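Local structure of putative oxidoreductase YfjR (Streptomyces aurantiacus, 4OQZ) at residues L66-Y69 against D70-Y73; T95-K98 against A99-A102; A139-D142 against Q143-A147; A219-D223 against A224-A228; F278-V281 against I282-M285. The protein reduces imines to amines as an imine reductase, probably with NADPH as the hydride donor bound by its Rossmann-fold domain. All blocks are in the same frame, centred on the assembly; numbering follows the deposited sequence.

In the fold
Contacts 1, 2 and 3 lie in the N-terminal Rossmann-type domain, which probably binds NADPH; contacts 4 and 5 lie in the mainly helical C-terminal domain. Leu-66 of contact 1 touches a glycine-rich GxGxxG-type turn, consistent with the dinucleotide-binding end of the domain. Contacts 1 and 2, with centres 11 Å apart, touch directly, Tyr-73 OH coming 3.2 Å from Ala-101 O. Contact 3, about 21 Å from contact 2 between centres, lies on helix 138-151, which packs against the same sheet. Contacts 4 and 5 also have centres 11 Å apart and meet through Ile-222, His-227, Ser-279 and Ile-282. Centres of contacts 1 and 4 are 39 Å apart. Contacts 2, 4 and 5 reach the second subunit.

Contact 1 (L66-Y69 against D70-Y73); sequences LIDY and DAMY
Tyr-69 and Ala-71 bury the most surface where the loop after strand 61-64 turns into helix 69-75. The carbonyl of Tyr-69 accepts a weak hydrogen bond from Met-72 N at 3.0 Å, and the same Tyr-69 O lies 3.0 Å from CD2 of the Tyr-73 ring, approached obliquely. The ring of Tyr-69 packs on Ala-99 and Ala-102 of helix 96-108 and on strand 112-119, a buried place suited to a large aromatic. Ala-71 is small enough for the loop to fold over it: its methyl CB meets Leu-66 CD2 at 3.9 Å and Ile-67 CD1 at 4.0 Å, so two branched side chains touch one methyl. Asp-68 CG stands between the backbone N and the carbonyl carbon (chi1 43°), which puts OD2 beside the leading amides of the helix. OD2 accepts from Ala-71 N at 2.8 Å, the donor lying nearly in line with the C-O bond though its N-H is bent (137°). A short acidic side chain suits this place, satisfying an amide that has no earlier turn to bond to. This is a classic Asp N-cap, here opening the helix that follows a parallel strand of a Rossmann-type domain.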
# COMPACT_ATOMS: atom_id res chain seq x y z
N LEU A 66 4.68 14.83 23.42
CA LEU A 66 4.12 16.13 23.07
C LEU A 66 3.70 16.17 21.59
O LEU A 66 3.87 15.17 20.89
CB LEU A 66 5.15 17.22 23.40
CG LEU A 66 4.95 17.96 24.74
CD1 LEU A 66 5.32 17.09 25.95
CD2 LEU A 66 5.79 19.22 24.76
N ILE A 67 3.14 17.30 21.14
CA ILE A 67 2.65 17.47 19.76
C ILE A 67 3.77 17.24 18.73
O ILE A 67 3.62 16.44 17.81
CB ILE A 67 1.95 18.86 19.57
CG1 ILE A 67 0.99 19.19 20.74
CG2 ILE A 67 1.22 18.93 18.22
CD1 ILE A 67 1.15 20.66 21.36
N ASP A 68 4.91 17.92 18.94
CA ASP A 68 6.08 17.91 18.06
C ASP A 68 7.32 18.39 18.86
O ASP A 68 7.21 18.60 20.08
CB ASP A 68 5.80 18.88 16.89
CG ASP A 68 5.15 20.20 17.31
OD1 ASP A 68 4.00 20.45 16.91
OD2 ASP A 68 5.77 20.93 18.10
N TYR A 69 8.49 18.58 18.18
CA TYR A 69 9.70 19.08 18.84
C TYR A 69 9.58 20.56 19.17
O TYR A 69 10.12 20.98 20.19
CB TYR A 69 10.99 18.75 18.06
CG TYR A 69 11.28 17.26 18.00
CD1 TYR A 69 11.60 16.54 19.15
CD2 TYR A 69 11.20 16.57 16.80
CE1 TYR A 69 11.84 15.17 19.10
CE2 TYR A 69 11.41 15.19 16.74
CZ TYR A 69 11.74 14.50 17.90
OH TYR A 69 11.94 13.14 17.86
N ASP A 70 8.83 21.33 18.36
CA ASP A 70 8.60 22.77 18.59
C ASP A 70 7.90 23.03 19.93
O ASP A 70 8.17 24.05 20.57
CB ASP A 70 7.76 23.36 17.44
CG ASP A 70 8.41 24.53 16.74
OD1 ASP A 70 9.25 24.29 15.85
OD2 ASP A 70 8.05 25.69 17.05
N ALA A 71 7.01 22.11 20.36
CA ALA A 71 6.27 22.19 21.62
C ALA A 71 7.16 21.82 22.81
O ALA A 71 6.89 22.26 23.93
CB ALA A 71 5.05 21.29 21.58
N MET A 72 8.22 21.01 22.57
CA MET A 72 9.19 20.54 23.58
C MET A 72 10.00 21.68 24.21
O MET A 72 10.25 21.64 25.41
CB MET A 72 10.12 19.48 22.97
CG MET A 72 10.93 18.69 23.98
SD MET A 72 12.64 19.26 24.09
CE MET A 72 13.37 17.86 24.88
N TYR A 73 10.40 22.68 23.40
CA TYR A 73 11.18 23.85 23.85
C TYR A 73 10.44 24.74 24.85
O TYR A 73 11.09 25.50 25.59
CB TYR A 73 11.70 24.66 22.66
CG TYR A 73 12.61 23.86 21.75
CD1 TYR A 73 13.97 23.74 22.02
CD2 TYR A 73 12.11 23.22 20.62
CE1 TYR A 73 14.81 22.99 21.19
CE2 TYR A 73 12.94 22.46 19.79
CZ TYR A 73 14.29 22.35 20.08
OH TYR A 73 15.10 21.61 19.25

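Contact 2 (T95-K98 against A99-A102); sequences TPEK and ARAA
Glu-97 and Arg-100, one helical turn apart, form a salt bridge, with Glu-97 OE1 2.9 Å from Arg-100 NH1. The carboxylate comes in at the edge of the guanidinium, near its plane, the two planes being 39° apart. Glu-97 bends at chi2 (55°) to bring its acid round, whereas the extended Arg-100 chain runs past Pro-96, whose carbonyl oxygen lies over one guanidinium face and 3.3 Å from Arg-100 CG. A second acid shares the charge: Arg-100 NE makes a salt bridge with Asp-161, and NH2 is also satisfied outside the two segments. The backbone is satisfied in regular helical fashion, Ala-99, Arg-100, Ala-101 and Ala-102 donating to the carbonyls of Thr-95, Pro-96, Glu-97 and Lys-98. At the start, Thr-95 is the N-cap, its OG1 accepting from Lys-98 N at 3.3 Å along a nearly straight N-H (166°). Pro-96 suits the first turn, where its missing N-H costs no helical bond. The small side chains of Ala-99 and Ala-102 fit against Thr-115 and His-113 of strand 112-119. Helix 96-108 is the helix of the beta-alpha-beta unit 87-90, 96-108, 112-119, while Thr-95, Pro-96, Glu-97 and Arg-100 also pack against the second subunit.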
# COMPACT_ATOMS: atom_id res chain seq x y z
N THR A 95 10.09 15.51 12.07
CA THR A 95 11.16 15.27 11.09
C THR A 95 12.52 14.89 11.69
O THR A 95 12.84 15.35 12.80
CB THR A 95 11.33 16.49 10.17
OG1 THR A 95 11.90 17.58 10.91
CG2 THR A 95 10.06 16.88 9.46
N PRO A 96 13.39 14.17 10.92
CA PRO A 96 14.76 13.87 11.40
C PRO A 96 15.59 15.11 11.76
O PRO A 96 16.38 15.04 12.69
CB PRO A 96 15.39 13.11 10.24
CG PRO A 96 14.27 12.57 9.46
CD PRO A 96 13.16 13.57 9.59
N GLU A 97 15.40 16.22 11.03
CA GLU A 97 16.11 17.48 11.28
C GLU A 97 15.74 18.09 12.63
O GLU A 97 16.63 18.43 13.41
CB GLU A 97 15.93 18.47 10.11
CG GLU A 97 17.22 19.09 9.61
CD GLU A 97 18.33 18.15 9.20
OE1 GLU A 97 18.11 17.31 8.29
OE2 GLU A 97 19.43 18.24 9.79
N LYS A 98 14.43 18.17 12.94
CA LYS A 98 13.94 18.67 14.23
C LYS A 98 14.33 17.77 15.42
O LYS A 98 14.55 18.30 16.51
CB LYS A 98 12.43 18.98 14.17
CG LYS A 98 12.18 20.39 13.65
CD LYS A 98 10.71 20.77 13.67
CE LYS A 98 10.48 22.22 13.32
NZ LYS A 98 10.63 22.47 11.86
N ALA A 99 14.49 16.44 15.19
CA ALA A 99 14.96 15.50 16.21
C ALA A 99 16.47 15.75 16.51
O ALA A 99 16.87 15.69 17.68
CB ALA A 99 14.74 14.07 15.74
N ARG A 100 17.28 16.06 15.45
CA ARG A 100 18.70 16.37 15.58
C ARG A 100 18.89 17.69 16.33
O ARG A 100 19.86 17.80 17.09
CB ARG A 100 19.43 16.45 14.21
CG ARG A 100 19.59 15.10 13.52
CD ARG A 100 20.38 15.18 12.22
NE ARG A 100 20.22 13.96 11.42
CZ ARG A 100 19.49 13.87 10.31
NH1 ARG A 100 18.87 14.94 9.82
NH2 ARG A 100 19.40 12.72 9.67
N ALA A 101 17.98 18.68 16.12
CA ALA A 101 18.08 19.98 16.81
C ALA A 101 17.63 19.85 18.27
O ALA A 101 18.14 20.57 19.12
CB ALA A 101 17.27 21.05 16.09
N ALA A 102 16.72 18.90 18.56
CA ALA A 102 16.24 18.64 19.92
C ALA A 102 17.32 17.95 20.75
O ALA A 102 17.57 18.38 21.88
CB ALA A 102 14.97 17.79 19.88

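Contact 3 (A139-D142 against Q143-A147); sequences AAYD and QHRAA
Tyr-141 and Arg-145 meet one turn apart on helix 138-151. The phenol oxygen of Tyr-141 sits over the centre of the guanidinium, 3.0 Å above its plane and 3.1 Å from Arg-145 CZ. Because it lies over a face, the NE-H and NH2 groups point past it, and the approach is not a hydrogen bond even though Tyr-141 OH is 3.0 Å from Arg-145 NE. Ring and guanidinium are inclined by 49°, and Arg-145 CD rests 3.8 Å from Tyr-141 CE2. Four residues apart, the two share a flank of the helix, and their matching torsions, CG opposite the backbone N (chi1 168° for Tyr-141, -176° for Arg-145), run the side chains in the same direction along it; the extended arginine chain then carries its head group up to the hydroxyl.

The next shell fixes the tyrosine. Its OH is hydrogen-bonded to Thr-155 OG1 on the adjoining strand 154-159, and its ring meets that of Tyr-157. On another flank, CD2 of His-144 lies 3.2 Å from Ala-140 O, which also accepts the helical bond from His-144 N. His-144 NE2 is hydrogen-bonded to Glu-60, and Gln-143 NE2 reaches the same carboxylate weakly. Asp-142 OD1 forms its salt bridge with Arg-138, one turn back. Alanine at 140 suits the close approach to Val-87 and Thr-112 of the sheet.

Chemically, the tyrosine-arginine pair is an oxygen-over-guanidinium contact: the oxygen's electron density faces the cationic plane, which probably favours the approach electrostatically, while directional bonding of the hydroxyl is left to Thr-155.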
# COMPACT_ATOMS: atom_id res chain seq x y z
N ALA A 139 24.37 3.81 25.06
CA ALA A 139 24.45 3.54 26.51
C ALA A 139 23.15 3.84 27.25
O ALA A 139 22.79 3.06 28.15
CB ALA A 139 25.62 4.30 27.13
N ALA A 140 22.45 4.95 26.89
CA ALA A 140 21.17 5.35 27.50
C ALA A 140 20.06 4.38 27.07
O ALA A 140 19.25 4.00 27.91
CB ALA A 140 20.81 6.78 27.09
N TYR A 141 20.07 3.95 25.79
CA TYR A 141 19.10 3.00 25.23
C TYR A 141 19.20 1.68 25.99
O TYR A 141 18.18 1.18 26.50
CB TYR A 141 19.30 2.78 23.71
CG TYR A 141 18.53 1.60 23.18
CD1 TYR A 141 17.17 1.71 22.86
CD2 TYR A 141 19.11 0.34 23.08
CE1 TYR A 141 16.43 0.61 22.44
CE2 TYR A 141 18.38 -0.78 22.67
CZ TYR A 141 17.04 -0.63 22.33
OH TYR A 141 16.33 -1.71 21.87
N ASP A 142 20.44 1.14 26.08
CA ASP A 142 20.76 -0.10 26.79
C ASP A 142 20.34 -0.09 28.26
O ASP A 142 19.77 -1.08 28.74
CB ASP A 142 22.26 -0.43 26.68
CG ASP A 142 22.71 -0.95 25.33
OD1 ASP A 142 21.94 -1.73 24.71
OD2 ASP A 142 23.84 -0.62 24.90
N GLN A 143 20.60 1.02 28.97
CA GLN A 143 20.32 1.18 30.40
C GLN A 143 18.84 1.16 30.70
O GLN A 143 18.41 0.57 31.70
CB GLN A 143 20.94 2.50 30.91
CG GLN A 143 21.04 2.63 32.43
CD GLN A 143 21.27 4.05 32.92
OE1 GLN A 143 22.02 4.84 32.32
NE2 GLN A 143 20.64 4.39 34.04
N HIS A 144 18.05 1.82 29.85
CA HIS A 144 16.62 1.99 30.04
C HIS A 144 15.69 1.11 29.15
O HIS A 144 14.48 1.30 29.20
CB HIS A 144 16.28 3.48 29.88
CG HIS A 144 16.98 4.36 30.86
ND1 HIS A 144 16.57 4.45 32.18
CD2 HIS A 144 18.06 5.17 30.69
CE1 HIS A 144 17.40 5.29 32.76
NE2 HIS A 144 18.30 5.77 31.91
N ARG A 145 16.26 0.16 28.39
CA ARG A 145 15.52 -0.74 27.47
C ARG A 145 14.28 -1.43 28.10
O ARG A 145 13.20 -1.41 27.48
CB ARG A 145 16.48 -1.76 26.84
CG ARG A 145 15.83 -2.64 25.83
CD ARG A 145 16.89 -3.32 25.02
NE ARG A 145 16.28 -3.98 23.87
CZ ARG A 145 16.97 -4.56 22.90
NH1 ARG A 145 18.30 -4.56 22.93
NH2 ARG A 145 16.34 -5.15 21.89
N ALA A 146 14.44 -2.04 29.29
CA ALA A 146 13.34 -2.69 30.05
C ALA A 146 12.17 -1.72 30.29
O ALA A 146 11.02 -2.14 30.17
CB ALA A 146 13.84 -3.25 31.38
N ALA A 147 12.46 -0.43 30.57
CA ALA A 147 11.44 0.61 30.77
C ALA A 147 10.77 1.01 29.46
O ALA A 147 9.57 1.23 29.44
CB ALA A 147 12.06 1.83 31.44

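Contact 4 (A219-D223 against A224-A228); sequences AARID and AGNHA
The guanidinium of Arg-221 has Asn-226 over one face: both its backbone O and its CG lie on the same side, CG 4.1 Å above the plane and displaced toward the rim, while Ala-228 N lies at the edge. The turn beneath is a Schellman motif closing helix 211-224, with Gly-225 as the C-prime residue. The guanidinium makes packing contacts here: Arg-221 NH1 is 3.3 Å from Asn-226 O at an angle too poor for a hydrogen bond. A bend at chi3 (78°) folds the long arginine chain back along the departing loop. In the Schellman turn, Arg-221 O receives Asn-226 N at 2.7 Å, and Ile-222 O receives a weak bond from Gly-225 N at 3.0 Å. Glycine fits because phi is positive (96°), where a CB would be pressed against the preceding carbonyl oxygen. Ala-224, exposed in the last turn, has its N weakly bonded to the oxygens of both Ala-220 and Arg-221.

The apolar Ile-222 turns inward to Ser-279 and Ile-282 and to Trp-184 of the second subunit, whereas Asp-223 accepts hydrogen bonds from Ala-197 N and Ala-198 N of that subunit. The ring of His-227 packs on Ser-279, and its backbone bonds to Ser-277. Asn-226, with CG opposite its backbone N (chi1 -175°), curls its amide toward the chain ahead, and OD1 accepts a weak bond from Ala-228 N at 3.3 Å.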
# COMPACT_ATOMS: atom_id res chain seq x y z
N ALA A 219 13.81 -4.89 -4.41
CA ALA A 219 14.91 -4.38 -3.57
C ALA A 219 16.27 -4.80 -4.11
O ALA A 219 17.17 -3.97 -4.16
CB ALA A 219 14.78 -4.88 -2.14
N ALA A 220 16.42 -6.10 -4.47
CA ALA A 220 17.66 -6.68 -4.97
C ALA A 220 18.11 -6.05 -6.28
O ALA A 220 19.31 -5.83 -6.48
CB ALA A 220 17.51 -8.19 -5.15
N ARG A 221 17.15 -5.76 -7.17
CA ARG A 221 17.43 -5.18 -8.49
C ARG A 221 17.81 -3.70 -8.38
O ARG A 221 18.70 -3.27 -9.11
CB ARG A 221 16.21 -5.36 -9.41
CG ARG A 221 15.69 -6.80 -9.54
CD ARG A 221 14.31 -6.86 -10.19
NE ARG A 221 14.40 -6.70 -11.64
CZ ARG A 221 14.24 -5.55 -12.28
NH1 ARG A 221 13.96 -4.44 -11.60
NH2 ARG A 221 14.35 -5.49 -13.59
N ILE A 222 17.14 -2.91 -7.48
CA ILE A 222 17.44 -1.48 -7.28
C ILE A 222 18.86 -1.30 -6.73
O ILE A 222 19.63 -0.48 -7.23
CB ILE A 222 16.39 -0.77 -6.36
CG1 ILE A 222 14.96 -0.88 -6.92
CG2 ILE A 222 16.77 0.70 -6.14
CD1 ILE A 222 13.77 -0.89 -5.81
N ASP A 223 19.18 -2.07 -5.66
CA ASP A 223 20.47 -2.01 -5.00
C ASP A 223 21.63 -2.36 -5.90
O ASP A 223 22.73 -1.87 -5.68
CB ASP A 223 20.48 -2.82 -3.70
CG ASP A 223 19.59 -2.22 -2.62
OD1 ASP A 223 19.31 -1.00 -2.69
OD2 ASP A 223 19.19 -2.96 -1.70
N ALA A 224 21.36 -3.15 -6.96
CA ALA A 224 22.35 -3.56 -7.97
C ALA A 224 22.41 -2.55 -9.13
O ALA A 224 23.44 -2.46 -9.82
CB ALA A 224 22.01 -4.94 -8.49
N GLY A 225 21.33 -1.79 -9.32
CA GLY A 225 21.19 -0.77 -10.36
C GLY A 225 20.50 -1.27 -11.61
O GLY A 225 20.66 -0.70 -12.69
N ASN A 226 19.74 -2.37 -11.45
CA ASN A 226 19.01 -3.05 -12.51
C ASN A 226 17.55 -2.57 -12.53
O ASN A 226 16.83 -2.78 -11.56
CB ASN A 226 19.09 -4.57 -12.26
CG ASN A 226 18.47 -5.45 -13.33
OD1 ASN A 226 18.03 -4.97 -14.38
ND2 ASN A 226 18.44 -6.75 -13.09
N HIS A 227 17.12 -1.95 -13.65
CA HIS A 227 15.76 -1.45 -13.87
C HIS A 227 15.32 -1.93 -15.26
O HIS A 227 14.86 -1.13 -16.06
CB HIS A 227 15.76 0.09 -13.82
CG HIS A 227 16.01 0.68 -12.47
ND1 HIS A 227 17.20 1.34 -12.18
CD2 HIS A 227 15.20 0.73 -11.38
CE1 HIS A 227 17.08 1.75 -10.92
NE2 HIS A 227 15.89 1.41 -10.41
N ALA A 228 15.45 -3.25 -15.53
CA ALA A 228 15.30 -3.90 -16.84
C ALA A 228 13.99 -3.78 -17.66
O ALA A 228 13.61 -2.69 -18.07
CB ALA A 228 15.81 -5.34 -16.79

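Contact 5 (F278-V281 against I282-M285); sequences FSSV and IKLM
A short helical turn near the C-terminus, residues 282-285, grows out of the loop after helix 256-269; Val-281, Ile-282 and Ser-280 carry much of the contact between the two, and Lys-283 supplies a polar bond. Lys-283 NZ donates to Ser-280 OG at 2.7 Å. To get there the lysine chain takes a tight course: CG stands between the backbone N and the carbonyl carbon (chi1 48°) and bends follow at chi2, chi3 and chi4, curling the chain over Ser-280 O. The serine hydroxyl, short and able to accept, also receives a weak bond from Gly-274 N, so the oxygen has two donors, one of them weak.

Val-281 supplies the apolar side. Its CB meets the methyl CE of Met-285 at 3.5 Å, and its CG1 meets Leu-284 CD1 at 3.8 Å; the flexible methionine, bent at chi3, can fold its end back beneath the valine. Along the backbone, Ile-282 N donates to Ser-279 O at 3.0 Å with a nearly straight N-H (163°), Lys-283 N to Ser-280 O, and Leu-284 N to Val-281 O at 2.9 Å; all three donors stand above the carbonyl plane. Met-285 N adds a fourth such bond, to Ile-282 O. Ile-282 packs with Ser-279 on Trp-184 of the second subunit, while Met-285 lies against Ala-188 of that chain. Four successive bonds from residue i+3 back to residue i, with only a weak i+4 bond at Val-281 O, are typical of 3-10-like turns.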
# COMPACT_ATOMS: atom_id res chain seq x y z
N PHE A 278 9.10 -0.31 -14.33
CA PHE A 278 8.35 0.73 -13.60
C PHE A 278 9.12 1.24 -12.35
O PHE A 278 8.82 2.30 -11.83
CB PHE A 278 6.90 0.29 -13.35
CG PHE A 278 6.62 -0.45 -12.07
CD1 PHE A 278 5.74 0.06 -11.12
CD2 PHE A 278 7.17 -1.71 -11.85
CE1 PHE A 278 5.46 -0.65 -9.96
CE2 PHE A 278 6.92 -2.41 -10.67
CZ PHE A 278 6.04 -1.89 -9.74
N SER A 279 10.16 0.51 -11.95
CA SER A 279 11.08 0.87 -10.88
C SER A 279 11.96 2.06 -11.32
O SER A 279 12.46 2.81 -10.48
CB SER A 279 11.97 -0.32 -10.54
OG SER A 279 12.81 -0.04 -9.43
N SER A 280 12.15 2.24 -12.65
CA SER A 280 12.99 3.31 -13.18
C SER A 280 12.62 4.71 -12.68
O SER A 280 13.49 5.56 -12.62
CB SER A 280 13.05 3.27 -14.70
OG SER A 280 13.79 4.37 -15.20
N VAL A 281 11.37 4.94 -12.24
CA VAL A 281 11.01 6.26 -11.73
C VAL A 281 11.80 6.70 -10.48
O VAL A 281 11.95 7.89 -10.27
CB VAL A 281 9.50 6.57 -11.68
CG1 VAL A 281 9.14 7.68 -12.66
CG2 VAL A 281 8.64 5.34 -11.92
N ILE A 282 12.35 5.74 -9.69
CA ILE A 282 13.18 6.05 -8.51
C ILE A 282 14.29 7.07 -8.85
O ILE A 282 14.48 8.03 -8.10
CB ILE A 282 13.77 4.78 -7.82
CG1 ILE A 282 12.65 3.92 -7.20
CG2 ILE A 282 14.81 5.15 -6.75
CD1 ILE A 282 13.06 2.54 -6.90
N LYS A 283 15.00 6.86 -9.99
CA LYS A 283 16.08 7.76 -10.43
C LYS A 283 15.64 9.22 -10.67
O LYS A 283 16.49 10.11 -10.64
CB LYS A 283 17.03 7.16 -11.50
CG LYS A 283 16.37 6.48 -12.69
CD LYS A 283 17.19 5.28 -13.18
CE LYS A 283 17.52 5.36 -14.66
NZ LYS A 283 16.48 4.73 -15.52
N LEU A 284 14.32 9.45 -10.80
CA LEU A 284 13.75 10.79 -10.91
C LEU A 284 13.34 11.33 -9.53
O LEU A 284 13.22 12.54 -9.37
CB LEU A 284 12.53 10.82 -11.83
CG LEU A 284 12.78 10.60 -13.31
CD1 LEU A 284 11.50 10.34 -14.01
CD2 LEU A 284 13.48 11.83 -13.96
N MET A 285 13.13 10.43 -8.54
CA MET A 285 12.73 10.83 -7.18
C MET A 285 13.89 11.16 -6.26
O MET A 285 13.74 12.05 -5.42
CB MET A 285 11.81 9.79 -6.51
CG MET A 285 10.50 9.62 -7.20
SD MET A 285 9.90 7.98 -6.77
CE MET A 285 9.26 7.49 -8.29